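Local coordinates for peptidase S9 prolyl oligopeptidase catalytic domain-containing protein (Pyrococcus horikoshii, PDB 4HXF) that probably hydrolyses peptides as a serine protease of the prolyl oligopeptidase family, working as a self-compartmentalizing hexamer, at residues 197-202 and 234-239; 241-246 and 259-264. All blocks are in the same frame, centred on the assembly; numbering follows the deposited sequence.

Contact 1 (197-202 and 234-239); sequences FKYWDI and KPEKKY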
loop_
_atom_site.group_PDB
_atom_site.type_symbol
_atom_site.label_atom_id
_atom_site.label_comp_id
_atom_site.label_asym_id
_atom_site.label_seq_id
_atom_site.Cartn_x
_atom_site.Cartn_y
_atom_site.Cartn_z
ATOM N N PHE A 197 39.101 -26.691 0.330
ATOM C CA PHE A 197 39.586 -27.038 -1.059
ATOM C C PHE A 197 40.812 -27.940 -0.991
ATOM O O PHE A 197 41.395 -28.242 -2.010
ATOM C CB PHE A 197 39.759 -25.849 -2.026
ATOM C CG PHE A 197 38.497 -25.119 -2.335
ATOM C CD1 PHE A 197 38.076 -24.078 -1.520
ATOM C CD2 PHE A 197 37.752 -25.441 -3.461
ATOM C CE1 PHE A 197 36.909 -23.370 -1.779
ATOM C CE2 PHE A 197 36.562 -24.749 -3.731
ATOM C CZ PHE A 197 36.152 -23.720 -2.905
ATOM N N LYS A 198 41.210 -28.410 0.166
ATOM C CA LYS A 198 42.396 -29.218 0.367
ATOM C C LYS A 198 42.190 -30.542 1.075
ATOM O O LYS A 198 42.548 -31.619 0.466
ATOM C CB LYS A 198 43.575 -28.481 1.003
ATOM C CG LYS A 198 44.781 -29.428 1.305
ATOM C CD LYS A 198 45.782 -29.568 0.199
ATOM C CE LYS A 198 46.628 -28.303 0.053
ATOM N NZ LYS A 198 47.846 -27.934 0.803
ATOM N N TYR A 199 41.585 -30.526 2.279
ATOM C CA TYR A 199 41.275 -31.758 2.950
ATOM C C TYR A 199 39.862 -31.828 3.471
ATOM O O TYR A 199 39.361 -30.864 3.975
ATOM C CB TYR A 199 42.203 -31.969 4.115
ATOM C CG TYR A 199 43.686 -32.068 3.719
ATOM C CD1 TYR A 199 44.592 -31.188 4.215
ATOM C CD2 TYR A 199 44.175 -33.110 2.911
ATOM C CE1 TYR A 199 45.958 -31.215 3.844
ATOM C CE2 TYR A 199 45.568 -33.178 2.603
ATOM C CZ TYR A 199 46.450 -32.234 3.107
ATOM O OH TYR A 199 47.854 -32.193 2.809
ATOM N N TRP A 200 39.276 -32.989 3.392
ATOM C CA TRP A 200 37.937 -33.302 3.899
ATOM C C TRP A 200 37.943 -34.540 4.735
ATOM O O TRP A 200 38.828 -35.389 4.642
ATOM C CB TRP A 200 37.014 -33.658 2.685
ATOM C CG TRP A 200 36.658 -32.471 1.828
ATOM C CD1 TRP A 200 35.514 -31.618 1.965
ATOM C CD2 TRP A 200 37.393 -31.973 0.676
ATOM N NE1 TRP A 200 35.511 -30.674 0.996
ATOM C CE2 TRP A 200 36.649 -30.817 0.181
ATOM C CE3 TRP A 200 38.611 -32.289 0.095
ATOM C CZ2 TRP A 200 37.073 -30.088 -0.901
ATOM C CZ3 TRP A 200 38.989 -31.588 -1.023
ATOM C CH2 TRP A 200 38.292 -30.447 -1.455
ATOM N N ASP A 201 36.943 -34.632 5.600
ATOM C CA ASP A 201 36.536 -35.854 6.268
ATOM C C ASP A 201 35.216 -36.293 5.635
ATOM O O ASP A 201 34.392 -35.418 5.320
ATOM C CB ASP A 201 36.349 -35.638 7.752
ATOM C CG ASP A 201 37.618 -35.099 8.438
ATOM O OD1 ASP A 201 38.734 -35.380 7.971
ATOM O OD2 ASP A 201 37.425 -34.433 9.445
ATOM N N ILE A 202 35.067 -37.554 5.346
ATOM C CA ILE A 202 33.885 -38.048 4.675
ATOM C C ILE A 202 33.200 -39.090 5.543
ATOM O O ILE A 202 33.818 -40.039 6.065
ATOM C CB ILE A 202 34.249 -38.644 3.278
ATOM C CG1 ILE A 202 35.067 -37.657 2.442
ATOM C CG2 ILE A 202 33.024 -39.208 2.511
ATOM C CD1 ILE A 202 35.540 -38.170 1.059
ATOM N N LYS A 234 41.934 -35.812 -5.229
ATOM C CA LYS A 234 43.051 -36.785 -5.118
ATOM C C LYS A 234 43.016 -37.405 -3.733
ATOM O O LYS A 234 42.479 -36.790 -2.798
ATOM C CB LYS A 234 44.394 -36.127 -5.322
ATOM C CG LYS A 234 44.583 -35.408 -6.663
ATOM C CD LYS A 234 44.760 -36.323 -7.810
ATOM C CE LYS A 234 46.003 -37.196 -7.689
ATOM N NZ LYS A 234 47.213 -36.417 -7.961
ATOM N N PRO A 235 43.700 -38.598 -3.528
ATOM C CA PRO A 235 43.749 -39.035 -2.111
ATOM C C PRO A 235 44.467 -38.022 -1.249
ATOM O O PRO A 235 44.069 -37.787 -0.093
ATOM C CB PRO A 235 44.572 -40.387 -2.155
ATOM C CG PRO A 235 44.101 -40.996 -3.448
ATOM C CD PRO A 235 43.969 -39.764 -4.412
ATOM N N GLU A 236 45.555 -37.429 -1.756
ATOM C CA GLU A 236 46.243 -36.370 -0.997
ATOM C C GLU A 236 46.894 -35.427 -1.970
ATOM O O GLU A 236 47.723 -35.814 -2.777
ATOM C CB GLU A 236 47.312 -36.946 -0.033
ATOM C CG GLU A 236 48.009 -35.967 0.913
ATOM C CD GLU A 236 48.963 -36.764 1.842
ATOM O OE1 GLU A 236 50.112 -36.928 1.435
ATOM O OE2 GLU A 236 48.520 -37.322 2.890
ATOM N N LYS A 237 46.546 -34.169 -1.870
ATOM C CA LYS A 237 47.161 -33.079 -2.683
ATOM C C LYS A 237 48.188 -32.389 -1.872
ATOM O O LYS A 237 48.017 -32.163 -0.669
ATOM C CB LYS A 237 46.092 -32.014 -3.051
ATOM C CG LYS A 237 45.225 -32.475 -4.195
ATOM C CD LYS A 237 44.336 -31.293 -4.542
ATOM C CE LYS A 237 43.608 -31.379 -5.786
ATOM N NZ LYS A 237 42.729 -30.200 -6.009
ATOM N N LYS A 238 49.349 -32.124 -2.453
ATOM C CA LYS A 238 50.218 -31.085 -1.885
ATOM C C LYS A 238 49.823 -29.687 -2.213
ATOM O O LYS A 238 50.077 -28.748 -1.443
ATOM C CB LYS A 238 51.666 -31.284 -2.340
ATOM C CG LYS A 238 52.203 -32.634 -1.859
ATOM C CD LYS A 238 53.662 -32.764 -2.117
ATOM C CE LYS A 238 53.978 -34.186 -1.560
ATOM N NZ LYS A 238 55.417 -34.456 -1.374
ATOM N N TYR A 239 49.283 -29.485 -3.444
ATOM C CA TYR A 239 48.782 -28.160 -3.862
ATOM C C TYR A 239 47.338 -28.264 -4.292
ATOM O O TYR A 239 47.033 -29.267 -5.016
ATOM C CB TYR A 239 49.573 -27.694 -5.100
ATOM C CG TYR A 239 51.098 -27.704 -4.779
ATOM C CD1 TYR A 239 51.646 -26.726 -4.022
ATOM C CD2 TYR A 239 51.905 -28.748 -5.189
ATOM C CE1 TYR A 239 53.008 -26.715 -3.661
ATOM C CE2 TYR A 239 53.257 -28.777 -4.891
ATOM C CZ TYR A 239 53.785 -27.784 -4.087
ATOM O OH TYR A 239 55.141 -27.803 -3.702
HETATM O O HOH W 1 40.810 -28.587 -4.586
#
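Lys198 lies across the backbone of Lys237, and its ammonium group bonds Lys238 O. Its CG stands opposite the backbone N (chi1 175°), and beyond CG three successive bends fold the chain across the carbonyls of Lys237 and Lys238. CD comes to 3.5 Å from the carbonyl oxygen Lys237 O and also meets the methylene Lys237 CB, at 4.1 Å. From there NZ makes a long hydrogen bond of 3.3 Å to Lys238 O, coming down on the carbonyl from above its plane, 62° out of it, and so missing the lone pairs. The Lys237 side chain itself is extended and crosses that of Lys198 obliquely. Its NZ donates to a water at 2.9 Å, and this water donates to Phe197 O at 2.7 Å, which adds a bridge between the segments; the ammonium also forms a salt bridge with Asp244, its strongest partner, and a hydrogen bond to Val240 O.

The Tyr199 ring lies alongside. One face carries CG of Lys198 near the rim, while the ring edge meets the opposing loop, with CE2 4.1 Å from Glu236 CG. The Glu236 carboxylate plane is turned nearly perpendicular to the ring.

The two segments belong to adjacent four-stranded blades of the beta-propeller: 197-202 leads into strand 200-206, while the loop holding 234-239 follows strand 229-232 of the next blade. Ser218, between the two blades, hydrogen-bonds through its hydroxyl to both Lys198 O and Lys237 N, tying the loops together at the propeller surface.

Contact 2 (241-246 and 259-264); sequences SEHDKI and DIDREV. With MG (magnesium ion), chain D.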
loop_
_atom_site.group_PDB
_atom_site.type_symbol
_atom_site.label_atom_id
_atom_site.label_comp_id
_atom_site.label_asym_id
_atom_site.label_seq_id
_atom_site.Cartn_x
_atom_site.Cartn_y
_atom_site.Cartn_z
ATOM N N SER A 241 46.137 -26.563 -6.466
ATOM C CA SER A 241 46.273 -26.423 -7.961
ATOM C C SER A 241 46.561 -27.709 -8.733
ATOM O O SER A 241 46.559 -27.658 -9.980
ATOM C CB SER A 241 47.319 -25.377 -8.307
ATOM O OG SER A 241 46.984 -24.069 -7.667
ATOM N N GLU A 242 46.902 -28.796 -8.055
ATOM C CA GLU A 242 47.048 -30.103 -8.714
ATOM C C GLU A 242 45.776 -30.464 -9.450
ATOM O O GLU A 242 44.691 -30.060 -8.995
ATOM C CB GLU A 242 47.446 -31.217 -7.703
ATOM C CG GLU A 242 48.843 -31.166 -7.196
ATOM C CD GLU A 242 48.938 -32.215 -6.046
ATOM O OE1 GLU A 242 48.525 -33.392 -6.253
ATOM O OE2 GLU A 242 49.603 -31.900 -5.139
ATOM N N HIS A 243 45.888 -31.242 -10.539
ATOM C CA HIS A 243 44.742 -31.637 -11.274
ATOM C C HIS A 243 43.838 -32.484 -10.439
ATOM O O HIS A 243 44.283 -33.582 -10.017
ATOM C CB HIS A 243 45.152 -32.356 -12.541
ATOM C CG HIS A 243 45.684 -31.458 -13.677
ATOM N ND1 HIS A 243 45.507 -30.073 -13.739
ATOM C CD2 HIS A 243 46.409 -31.808 -14.795
ATOM C CE1 HIS A 243 46.039 -29.634 -14.897
ATOM N NE2 HIS A 243 46.589 -30.689 -15.556
ATOM N N ASP A 244 42.587 -32.091 -10.325
ATOM C CA ASP A 244 41.543 -33.004 -9.783
ATOM C C ASP A 244 41.195 -34.114 -10.672
ATOM O O ASP A 244 41.062 -33.952 -11.894
ATOM C CB ASP A 244 40.314 -32.223 -9.423
ATOM C CG ASP A 244 40.575 -31.319 -8.250
ATOM O OD1 ASP A 244 40.863 -31.781 -7.159
ATOM O OD2 ASP A 244 40.728 -30.093 -8.408
ATOM N N LYS A 245 41.162 -35.292 -10.082
ATOM C CA LYS A 245 40.807 -36.503 -10.782
ATOM C C LYS A 245 39.527 -37.136 -10.187
ATOM O O LYS A 245 38.830 -36.575 -9.393
ATOM C CB LYS A 245 41.946 -37.520 -10.669
ATOM C CG LYS A 245 43.330 -37.051 -11.119
ATOM C CD LYS A 245 43.419 -36.619 -12.608
ATOM C CE LYS A 245 44.897 -36.255 -12.994
ATOM N NZ LYS A 245 45.847 -37.435 -13.131
ATOM N N ILE A 246 39.131 -38.255 -10.698
ATOM C CA ILE A 246 37.951 -38.979 -10.193
ATOM C C ILE A 246 38.329 -40.465 -9.878
ATOM O O ILE A 246 39.195 -41.100 -10.526
ATOM C CB ILE A 246 36.750 -38.919 -11.188
ATOM C CG1 ILE A 246 37.189 -39.425 -12.546
ATOM C CG2 ILE A 246 36.128 -37.527 -11.095
ATOM C CD1 ILE A 246 36.093 -39.267 -13.610
ATOM N N ASP A 259 46.355 -42.465 -15.561
ATOM C CA ASP A 259 47.308 -42.282 -16.643
ATOM C C ASP A 259 47.090 -41.037 -17.527
ATOM O O ASP A 259 47.756 -40.878 -18.538
ATOM C CB ASP A 259 47.182 -43.501 -17.541
ATOM N N ILE A 260 46.107 -40.214 -17.186
ATOM C CA ILE A 260 45.721 -39.085 -18.044
ATOM C C ILE A 260 46.062 -37.840 -17.222
ATOM O O ILE A 260 45.522 -37.657 -16.111
ATOM C CB ILE A 260 44.235 -39.093 -18.388
ATOM C CG1 ILE A 260 43.960 -40.266 -19.373
ATOM C CG2 ILE A 260 43.852 -37.764 -19.000
ATOM C CD1 ILE A 260 42.468 -40.505 -19.626
ATOM N N ASP A 261 47.015 -37.066 -17.703
ATOM C CA ASP A 261 47.525 -35.886 -16.952
ATOM C C ASP A 261 46.742 -34.597 -17.361
ATOM O O ASP A 261 47.325 -33.626 -17.897
ATOM C CB ASP A 261 49.033 -35.677 -17.178
ATOM C CG ASP A 261 49.653 -34.599 -16.306
ATOM O OD1 ASP A 261 49.052 -34.162 -15.346
ATOM O OD2 ASP A 261 50.805 -34.278 -16.645
ATOM N N ARG A 262 45.451 -34.652 -17.129
ATOM C CA ARG A 262 44.525 -33.530 -17.393
ATOM C C ARG A 262 43.511 -33.499 -16.230
ATOM O O ARG A 262 43.239 -34.487 -15.497
ATOM C CB ARG A 262 43.848 -33.741 -18.718
ATOM C CG ARG A 262 44.785 -33.637 -19.890
ATOM C CD ARG A 262 45.316 -32.235 -20.128
ATOM N NE ARG A 262 46.064 -32.177 -21.367
ATOM C CZ ARG A 262 47.379 -32.400 -21.488
ATOM N NH1 ARG A 262 48.077 -32.854 -20.442
ATOM N NH2 ARG A 262 47.952 -32.276 -22.675
ATOM N N GLU A 263 42.955 -32.315 -16.001
ATOM C CA GLU A 263 42.016 -32.137 -14.890
ATOM C C GLU A 263 40.559 -32.441 -15.340
ATOM O O GLU A 263 40.113 -31.978 -16.415
ATOM C CB GLU A 263 42.108 -30.738 -14.395
ATOM C CG GLU A 263 41.124 -30.496 -13.223
ATOM C CD GLU A 263 41.467 -29.265 -12.406
ATOM O OE1 GLU A 263 41.382 -28.138 -12.888
ATOM O OE2 GLU A 263 41.754 -29.509 -11.219
ATOM N N VAL A 264 39.796 -33.111 -14.499
ATOM C CA VAL A 264 38.347 -33.336 -14.665
ATOM C C VAL A 264 37.590 -32.069 -14.288
ATOM O O VAL A 264 37.775 -31.437 -13.240
ATOM C CB VAL A 264 37.829 -34.583 -13.860
ATOM C CG1 VAL A 264 36.277 -34.726 -13.980
ATOM C CG2 VAL A 264 38.537 -35.888 -14.286
HETATM MG MG MG D . 40.986 -28.373 -9.604
HETATM O O HOH W 2 42.916 -28.084 -8.914
HETATM O O HOH W 3 47.848 -35.189 -13.476
HETATM O O HOH W 4 41.122 -26.672 -10.777
HETATM O O HOH W 5 40.348 -27.210 -7.895
HETATM O O HOH W 6 38.943 -28.646 -10.309
#
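Glu263 and Asp244 hold one magnesium ion between them, their side chains side by side and their carboxylate planes almost coplanar. Along Glu263, CB packs 3.5 Å from His243 ND1, and the backbone N of the same glutamate sits over one face of that imidazole. CG, placed opposite the backbone N (chi1 180°), runs past the peptide of Asp244, 3.6 Å from Asp244 N. The chain then stays extended to the carboxylate. OE2 binds the magnesium ion at 2.1 Å and, through its anti lone pair, accepts a nearly straight hydrogen bond (175°) of 2.9 Å from Asp244 N. OE1 accepts from a metal-bound water at 2.6 Å and from Asn419. With His243 NE2 bonded to Tyr421 O and ND1 to Lys389, an alanine here would probably leave Tyr421 O without this donor and Lys389 with one bond fewer, and open a gap beside CB and the backbone N of Glu263.

Beyond the metal, the backbone bond from Val264 N to Asp244 O joins the segments as each enters its strand. Lys245 bends back so that NZ donates to Ile260 O at 3.0 Å, while Ile246 CG2 meets Val264 CG1 at 4.0 Å, an apolar pair that also touches strand 273-280.

Asp244 OD1 is salt-bridged to Lys237. Asp244 OD2 and Glu263 OE2, only 3.0 Å apart, would probably repel without the cation; four waters complete its six-oxygen shell. A carboxylate from each of two successive propeller blades is thus drawn onto one ion, and the bonds of His243 and Glu263 carry this junction across to the hydrolase domain.

Contact 1 is a surface contact and contact 2 a buried one, yet both join loops of neighbouring propeller blades, and the blade built from strands 219-224 to 253-255 takes part in each. Residues 234-239 and 241-246 follow one another along the connection between strands 229-232 and 245-249, the second segment running into the latter strand. At the surface the grip is sparse, made by lysine and tyrosine side chains, backbone carbonyls and a water. Inside, a magnesium ion, carboxylates, a straight backbone bond and an apolar pair do the joining. The two meet through the salt bridge of Lys237 NZ to Asp244 OD1, 2.7 Å long, which probably offsets part of the acidic charge beside the metal.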